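Local coordinates for protein glycinin A3B4 subunit (Glycine max, PDB 2D5F) that serves as a seed storage globulin of the 11S family, built from two cupin domains and assembling into hexamers once matured, at residues E8-D20 against E31-A43. Numbering follows the deposited sequence.
Sequences ECQLNNLNALEPD and ETWNSQHPELQCA
The indole NE1 of Trp33 gives a nearly straight hydrogen bond (174°) to Leu17 O, 3.0 Å away; the oxygen lies in the ring plane, but the N-H meets the carbonyl from above its own plane. Three residues on, Asp20 N donates to Thr32 O at 2.8 Å. At the start of helix 38-43, Glu39 OE2 accepts from Asn15 N (3.0 Å) through the lone pair turned away from OE1; a bend at chi2 (91°) swings the carboxylate out to this backbone amide. A water bridges the two chain segments by donating to both Glu8 O and Pro38 O. Covalent closure comes from the Cys9-Cys42 disulfide, with SG to SG 2.0 Å and chi3 98°. Between these ties the packing is mostly apolar. Pro19 lays CG over the six-membered ring of Trp33, 3.6 Å from its centroid, in a CH-pi contact, while Leu17 sets CD2 over a face of the His37 imidazole, 4.0 Å from its centroid. Leu11 CD1 rests on Glu39 CA, and its CD2 meets Pro38 CB. With an alanine in place of Trp33, Leu17 O is likely to lose its indole donor and a gap to open beneath the Pro19 ring. Val423 of the C-terminal cupin domain touches Glu39 and Leu40, and Asp157 of a second subunit accepts from Cys9 N. The disulfide thus fastens the N-terminal arm to the short helix that links strands 28-32 and 46-52 of the N-terminal cupin sheet, an arrangement that belongs to the bicupin fold of 11S globulins.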
ATOM      1  N   GLU B   8      26.352 -15.788 -13.189  1.00 27.93           N
ATOM      2  CA  GLU B   8      27.100 -14.610 -12.771  1.00 31.68           C
ATOM      3  C   GLU B   8      27.576 -14.625 -11.319  1.00 28.34           C
ATOM      4  O   GLU B   8      28.535 -13.938 -10.976  1.00 29.85           O
ATOM      5  CB  GLU B   8      26.270 -13.348 -13.028  1.00 36.54           C
ATOM      6  CG  GLU B   8      26.019 -13.073 -14.511  1.00 50.56           C
ATOM      7  CD  GLU B   8      24.791 -13.788 -15.061  1.00 62.34           C
ATOM      8  OE1 GLU B   8      24.614 -15.000 -14.795  1.00 59.24           O
ATOM      9  OE2 GLU B   8      24.002 -13.129 -15.773  1.00 67.77           O
ATOM     10  N   CYS B   9      26.921 -15.397 -10.461  1.00 24.50           N
ATOM     11  CA  CYS B   9      27.345 -15.446  -9.066  1.00 18.18           C
ATOM     12  C   CYS B   9      27.964 -16.770  -8.637  1.00 21.88           C
ATOM     13  O   CYS B   9      28.129 -17.026  -7.444  1.00 21.27           O
ATOM     14  CB  CYS B   9      26.186 -15.110  -8.130  1.00 18.12           C
ATOM     15  SG  CYS B   9      25.670 -13.361  -8.097  1.00 24.55           S
ATOM     16  N   GLN B  10      28.290 -17.623  -9.598  1.00 23.52           N
ATOM     17  CA  GLN B  10      28.936 -18.885  -9.261  1.00 29.34           C
ATOM     18  C   GLN B  10      30.416 -18.552  -9.226  1.00 30.31           C
ATOM     19  O   GLN B  10      31.160 -18.872 -10.145  1.00 34.37           O
ATOM     20  CB  GLN B  10      28.664 -19.950 -10.321  1.00 31.66           C
ATOM     21  CG  GLN B  10      27.218 -20.388 -10.400  1.00 34.14           C
ATOM     22  CD  GLN B  10      27.046 -21.681 -11.175  1.00 45.86           C
ATOM     23  OE1 GLN B  10      27.333 -21.748 -12.369  1.00 51.16           O
ATOM     24  NE2 GLN B  10      26.580 -22.721 -10.491  1.00 49.01           N
ATOM     25  N   LEU B  11      30.833 -17.879  -8.165  1.00 31.37           N
ATOM     26  CA  LEU B  11      32.223 -17.479  -8.024  1.00 34.05           C
ATOM     27  C   LEU B  11      32.946 -18.335  -6.995  1.00 30.70           C
ATOM     28  O   LEU B  11      32.520 -18.433  -5.845  1.00 37.41           O
ATOM     29  CB  LEU B  11      32.289 -16.003  -7.626  1.00 31.95           C
ATOM     30  CG  LEU B  11      31.551 -15.044  -8.566  1.00 29.89           C
ATOM     31  CD1 LEU B  11      31.670 -13.623  -8.037  1.00 34.50           C
ATOM     32  CD2 LEU B  11      32.130 -15.141  -9.969  1.00 29.81           C
ATOM     33  N   ASN B  12      34.042 -18.955  -7.414  1.00 35.36           N
ATOM     34  CA  ASN B  12      34.817 -19.805  -6.522  1.00 35.67           C
ATOM     35  C   ASN B  12      35.880 -18.997  -5.804  1.00 31.61           C
ATOM     36  O   ASN B  12      36.551 -19.493  -4.900  1.00 31.47           O
ATOM     37  CB  ASN B  12      35.458 -20.938  -7.314  1.00 39.80           C
ATOM     38  CG  ASN B  12      34.430 -21.794  -8.023  1.00 61.60           C
ATOM     39  OD1 ASN B  12      33.534 -22.363  -7.388  1.00 60.42           O
ATOM     40  ND2 ASN B  12      34.544 -21.886  -9.346  1.00 65.39           N
ATOM     41  N   ASN B  13      36.026 -17.742  -6.210  1.00 28.00           N
ATOM     42  CA  ASN B  13      36.999 -16.854  -5.593  1.00 24.07           C
ATOM     43  C   ASN B  13      36.477 -15.417  -5.604  1.00 26.73           C
ATOM     44  O   ASN B  13      35.848 -14.980  -6.567  1.00 24.11           O
ATOM     45  CB  ASN B  13      38.333 -16.922  -6.352  1.00 23.58           C
ATOM     46  CG  ASN B  13      39.407 -16.036  -5.732  1.00 34.22           C
ATOM     47  OD1 ASN B  13      39.851 -16.272  -4.607  1.00 27.06           O
ATOM     48  ND2 ASN B  13      39.825 -15.005  -6.465  1.00 31.89           N
ATOM     49  N   LEU B  14      36.732 -14.695  -4.523  1.00 21.15           N
ATOM     50  CA  LEU B  14      36.331 -13.299  -4.420  1.00 25.07           C
ATOM     51  C   LEU B  14      37.588 -12.521  -4.080  1.00 27.17           C
ATOM     52  O   LEU B  14      38.311 -12.889  -3.164  1.00 31.52           O
ATOM     53  CB  LEU B  14      35.305 -13.098  -3.301  1.00 28.32           C
ATOM     54  CG  LEU B  14      33.942 -13.781  -3.411  1.00 23.52           C
ATOM     55  CD1 LEU B  14      33.103 -13.403  -2.187  1.00 29.03           C
ATOM     56  CD2 LEU B  14      33.243 -13.341  -4.690  1.00 25.63           C
ATOM     57  N   ASN B  15      37.855 -11.452  -4.815  1.00 32.56           N
ATOM     58  CA  ASN B  15      39.034 -10.640  -4.544  1.00 29.68           C
ATOM     59  C   ASN B  15      38.694  -9.304  -3.897  1.00 30.56           C
ATOM     60  O   ASN B  15      37.628  -8.733  -4.137  1.00 32.49           O
ATOM     61  CB  ASN B  15      39.800 -10.375  -5.840  1.00 29.96           C
ATOM     62  CG  ASN B  15      40.692 -11.535  -6.242  1.00 26.45           C
ATOM     63  OD1 ASN B  15      40.939 -11.747  -7.420  1.00 32.44           O
ATOM     64  ND2 ASN B  15      41.192 -12.278  -5.257  1.00 31.42           N
ATOM     65  N   ALA B  16      39.608  -8.823  -3.062  1.00 27.94           N
ATOM     66  CA  ALA B  16      39.453  -7.528  -2.418  1.00 32.18           C
ATOM     67  C   ALA B  16      39.839  -6.595  -3.556  1.00 30.81           C
ATOM     68  O   ALA B  16      40.951  -6.684  -4.069  1.00 32.05           O
ATOM     69  CB  ALA B  16      40.432  -7.401  -1.270  1.00 33.88           C
ATOM     70  N   LEU B  17      38.927  -5.711  -3.952  1.00 26.81           N
ATOM     71  CA  LEU B  17      39.168  -4.815  -5.077  1.00 19.60           C
ATOM     72  C   LEU B  17      39.444  -3.351  -4.748  1.00 21.98           C
ATOM     73  O   LEU B  17      38.912  -2.804  -3.781  1.00 22.98           O
ATOM     74  CB  LEU B  17      37.967  -4.876  -6.025  1.00 25.46           C
ATOM     75  CG  LEU B  17      37.473  -6.264  -6.446  1.00 32.51           C
ATOM     76  CD1 LEU B  17      36.132  -6.141  -7.144  1.00 29.30           C
ATOM     77  CD2 LEU B  17      38.498  -6.920  -7.359  1.00 27.50           C
ATOM     78  N   GLU B  18      40.267  -2.723  -5.588  1.00 19.57           N
ATOM     79  CA  GLU B  18      40.623  -1.313  -5.454  1.00 19.72           C
ATOM     80  C   GLU B  18      40.326  -0.627  -6.778  1.00 19.36           C
ATOM     81  O   GLU B  18      40.156  -1.289  -7.792  1.00 24.71           O
ATOM     82  CB  GLU B  18      42.102  -1.166  -5.090  1.00 19.52           C
ATOM     83  CG  GLU B  18      42.373  -1.491  -3.633  1.00 27.76           C
ATOM     84  CD  GLU B  18      43.844  -1.521  -3.292  1.00 31.18           C
ATOM     85  OE1 GLU B  18      44.563  -0.549  -3.611  1.00 37.94           O
ATOM     86  OE2 GLU B  18      44.277  -2.519  -2.693  1.00 38.34           O
ATOM     87  N   PRO B  19      40.263   0.715  -6.790  1.00 24.29           N
ATOM     88  CA  PRO B  19      39.971   1.450  -8.025  1.00 26.18           C
ATOM     89  C   PRO B  19      40.835   1.069  -9.223  1.00 26.95           C
ATOM     90  O   PRO B  19      42.037   0.858  -9.085  1.00 26.61           O
ATOM     91  CB  PRO B  19      40.163   2.905  -7.608  1.00 23.12           C
ATOM     92  CG  PRO B  19      39.762   2.883  -6.163  1.00 24.46           C
ATOM     93  CD  PRO B  19      40.464   1.645  -5.668  1.00 20.90           C
ATOM     94  N   ASP B  20      40.209   0.999 -10.396  1.00 28.23           N
ATOM     95  CA  ASP B  20      40.892   0.649 -11.643  1.00 31.71           C
ATOM     96  C   ASP B  20      41.188   1.833 -12.565  1.00 28.63           C
ATOM     97  O   ASP B  20      42.167   1.814 -13.303  1.00 28.80           O
ATOM     98  CB  ASP B  20      40.067  -0.357 -12.447  1.00 26.76           C
ATOM     99  CG  ASP B  20      39.781  -1.618 -11.681  1.00 33.03           C
ATOM    100  OD1 ASP B  20      38.721  -1.686 -11.022  1.00 32.94           O
ATOM    101  OD2 ASP B  20      40.621  -2.538 -11.734  1.00 28.75           O
ATOM    102  N   GLU B  31      37.742   8.225  -8.905  1.00 24.25           N
ATOM    103  CA  GLU B  31      38.310   6.897  -9.064  1.00 23.12           C
ATOM    104  C   GLU B  31      37.172   5.901  -9.179  1.00 26.66           C
ATOM    105  O   GLU B  31      36.256   5.903  -8.357  1.00 30.53           O
ATOM    106  CB  GLU B  31      39.167   6.557  -7.851  1.00 27.28           C
ATOM    107  CG  GLU B  31      40.387   7.440  -7.700  1.00 31.81           C
ATOM    108  CD  GLU B  31      41.050   7.252  -6.362  1.00 32.87           C
ATOM    109  OE1 GLU B  31      40.686   7.973  -5.412  1.00 43.54           O
ATOM    110  OE2 GLU B  31      41.925   6.368  -6.253  1.00 42.16           O
ATOM    111  N   THR B  32      37.215   5.051 -10.196  1.00 25.79           N
ATOM    112  CA  THR B  32      36.157   4.066 -10.357  1.00 24.38           C
ATOM    113  C   THR B  32      36.670   2.641 -10.393  1.00 21.82           C
ATOM    114  O   THR B  32      37.798   2.383 -10.810  1.00 20.37           O
ATOM    115  CB  THR B  32      35.344   4.311 -11.654  1.00 20.54           C
ATOM    116  OG1 THR B  32      36.198   4.173 -12.797  1.00 24.67           O
ATOM    117  CG2 THR B  32      34.737   5.708 -11.644  1.00 23.09           C
ATOM    118  N   TRP B  33      35.836   1.720  -9.922  1.00 21.04           N
ATOM    119  CA  TRP B  33      36.154   0.296  -9.954  1.00 18.05           C
ATOM    120  C   TRP B  33      35.541  -0.159 -11.278  1.00 23.38           C
ATOM    121  O   TRP B  33      34.432   0.260 -11.616  1.00 26.50           O
ATOM    122  CB  TRP B  33      35.476  -0.438  -8.794  1.00 20.67           C
ATOM    123  CG  TRP B  33      36.215  -0.377  -7.463  1.00 20.06           C
ATOM    124  CD1 TRP B  33      36.931  -1.389  -6.877  1.00 20.68           C
ATOM    125  CD2 TRP B  33      36.256   0.727  -6.544  1.00 15.04           C
ATOM    126  NE1 TRP B  33      37.407  -0.986  -5.651  1.00 22.82           N
ATOM    127  CE2 TRP B  33      37.013   0.308  -5.422  1.00 21.50           C
ATOM    128  CE3 TRP B  33      35.731   2.031  -6.560  1.00 18.12           C
ATOM    129  CZ2 TRP B  33      37.251   1.144  -4.321  1.00 19.63           C
ATOM    130  CZ3 TRP B  33      35.968   2.867  -5.461  1.00 18.69           C
ATOM    131  CH2 TRP B  33      36.725   2.417  -4.360  1.00 20.75           C
ATOM    132  N   ASN B  34      36.260  -0.975 -12.043  1.00 22.63           N
ATOM    133  CA  ASN B  34      35.746  -1.464 -13.322  1.00 23.57           C
ATOM    134  C   ASN B  34      34.483  -2.288 -13.041  1.00 23.36           C
ATOM    135  O   ASN B  34      34.521  -3.244 -12.263  1.00 22.99           O
ATOM    136  CB  ASN B  34      36.797  -2.347 -14.004  1.00 24.81           C
ATOM    137  CG  ASN B  34      36.426  -2.699 -15.429  1.00 31.54           C
ATOM    138  OD1 ASN B  34      35.299  -3.106 -15.708  1.00 28.80           O
ATOM    139  ND2 ASN B  34      37.381  -2.550 -16.342  1.00 27.50           N
ATOM    140  N   SER B  35      33.373  -1.935 -13.677  1.00 19.73           N
ATOM    141  CA  SER B  35      32.124  -2.656 -13.439  1.00 24.58           C
ATOM    142  C   SER B  35      32.135  -4.089 -13.984  1.00 24.53           C
ATOM    143  O   SER B  35      31.208  -4.857 -13.736  1.00 27.75           O
ATOM    144  CB  SER B  35      30.943  -1.885 -14.043  1.00 19.48           C
ATOM    145  OG  SER B  35      31.078  -1.781 -15.447  1.00 28.58           O
ATOM    146  N   GLN B  36      33.190  -4.457 -14.704  1.00 23.81           N
ATOM    147  CA  GLN B  36      33.263  -5.791 -15.278  1.00 23.75           C
ATOM    148  C   GLN B  36      33.941  -6.863 -14.430  1.00 21.50           C
ATOM    149  O   GLN B  36      34.071  -8.004 -14.861  1.00 25.72           O
ATOM    150  CB  GLN B  36      33.885  -5.714 -16.674  1.00 29.02           C
ATOM    151  CG  GLN B  36      32.928  -5.080 -17.683  1.00 33.92           C
ATOM    152  CD  GLN B  36      33.587  -4.725 -18.998  1.00 45.15           C
ATOM    153  OE1 GLN B  36      32.916  -4.330 -19.953  1.00 48.20           O
ATOM    154  NE2 GLN B  36      34.909  -4.853 -19.056  1.00 53.31           N
ATOM    155  N   HIS B  37      34.377  -6.504 -13.227  1.00 26.31           N
ATOM    156  CA  HIS B  37      34.962  -7.494 -12.330  1.00 25.78           C
ATOM    157  C   HIS B  37      33.834  -8.487 -12.070  1.00 23.88           C
ATOM    158  O   HIS B  37      32.697  -8.081 -11.808  1.00 19.36           O
ATOM    159  CB  HIS B  37      35.371  -6.864 -10.993  1.00 20.07           C
ATOM    160  CG  HIS B  37      36.691  -6.164 -11.032  1.00 32.66           C
ATOM    161  ND1 HIS B  37      36.811  -4.793 -10.961  1.00 31.87           N
ATOM    162  CD2 HIS B  37      37.949  -6.646 -11.160  1.00 26.06           C
ATOM    163  CE1 HIS B  37      38.087  -4.461 -11.047  1.00 31.88           C
ATOM    164  NE2 HIS B  37      38.798  -5.568 -11.168  1.00 35.77           N
ATOM    165  N   PRO B  38      34.122  -9.793 -12.142  1.00 24.10           N
ATOM    166  CA  PRO B  38      33.049 -10.761 -11.896  1.00 24.52           C
ATOM    167  C   PRO B  38      32.287 -10.583 -10.581  1.00 21.11           C
ATOM    168  O   PRO B  38      31.084 -10.841 -10.524  1.00 23.61           O
ATOM    169  CB  PRO B  38      33.759 -12.126 -12.011  1.00 23.58           C
ATOM    170  CG  PRO B  38      35.236 -11.798 -11.930  1.00 32.07           C
ATOM    171  CD  PRO B  38      35.344 -10.468 -12.610  1.00 24.22           C
ATOM    172  N   GLU B  39      32.972 -10.133  -9.535  1.00 19.90           N
ATOM    173  CA  GLU B  39      32.320  -9.936  -8.239  1.00 22.46           C
ATOM    174  C   GLU B  39      31.243  -8.855  -8.340  1.00 26.85           C
ATOM    175  O   GLU B  39      30.122  -9.018  -7.834  1.00 21.29           O
ATOM    176  CB  GLU B  39      33.351  -9.542  -7.168  1.00 22.83           C
ATOM    177  CG  GLU B  39      34.481 -10.553  -6.998  1.00 27.13           C
ATOM    178  CD  GLU B  39      35.693 -10.273  -7.884  1.00 29.09           C
ATOM    179  OE1 GLU B  39      35.532  -9.772  -9.017  1.00 31.48           O
ATOM    180  OE2 GLU B  39      36.821 -10.573  -7.445  1.00 35.31           O
ATOM    181  N   LEU B  40      31.588  -7.756  -9.006  1.00 18.40           N
ATOM    182  CA  LEU B  40      30.666  -6.643  -9.181  1.00 19.03           C
ATOM    183  C   LEU B  40      29.527  -6.983 -10.143  1.00 25.94           C
ATOM    184  O   LEU B  40      28.410  -6.480  -9.990  1.00 19.83           O
ATOM    185  CB  LEU B  40      31.425  -5.398  -9.655  1.00 17.86           C
ATOM    186  CG  LEU B  40      32.426  -4.836  -8.630  1.00 17.90           C
ATOM    187  CD1 LEU B  40      33.192  -3.648  -9.232  1.00 23.96           C
ATOM    188  CD2 LEU B  40      31.683  -4.404  -7.363  1.00 16.47           C
ATOM    189  N   GLN B  41      29.800  -7.840 -11.124  1.00 17.53           N
ATOM    190  CA  GLN B  41      28.759  -8.236 -12.061  1.00 24.01           C
ATOM    191  C   GLN B  41      27.740  -9.091 -11.320  1.00 22.28           C
ATOM    192  O   GLN B  41      26.545  -9.015 -11.590  1.00 23.54           O
ATOM    193  CB  GLN B  41      29.342  -9.026 -13.233  1.00 28.39           C
ATOM    194  CG  GLN B  41      30.264  -8.209 -14.105  1.00 33.19           C
ATOM    195  CD  GLN B  41      30.556  -8.888 -15.414  1.00 41.26           C
ATOM    196  OE1 GLN B  41      31.093  -9.996 -15.444  1.00 55.75           O
ATOM    197  NE2 GLN B  41      30.201  -8.232 -16.512  1.00 42.27           N
ATOM    198  N   CYS B  42      28.219  -9.898 -10.379  1.00 22.04           N
ATOM    199  CA  CYS B  42      27.330 -10.744  -9.597  1.00 23.29           C
ATOM    200  C   CYS B  42      26.437  -9.858  -8.717  1.00 23.40           C
ATOM    201  O   CYS B  42      25.238 -10.102  -8.580  1.00 18.72           O
ATOM    202  CB  CYS B  42      28.148 -11.726  -8.739  1.00 21.99           C
ATOM    203  SG  CYS B  42      27.252 -12.369  -7.289  1.00 22.35           S
ATOM    204  N   ALA B  43      27.027  -8.809  -8.154  1.00 23.71           N
ATOM    205  CA  ALA B  43      26.305  -7.888  -7.279  1.00 24.50           C
ATOM    206  C   ALA B  43      25.402  -6.921  -8.039  1.00 18.96           C
ATOM    207  O   ALA B  43      24.464  -6.364  -7.470  1.00 22.37           O
ATOM    208  CB  ALA B  43      27.293  -7.114  -6.423  1.00 20.91           C
TER
HETATM  209  O   HOH W   1      30.127 -12.555 -12.528  1.00 26.12           O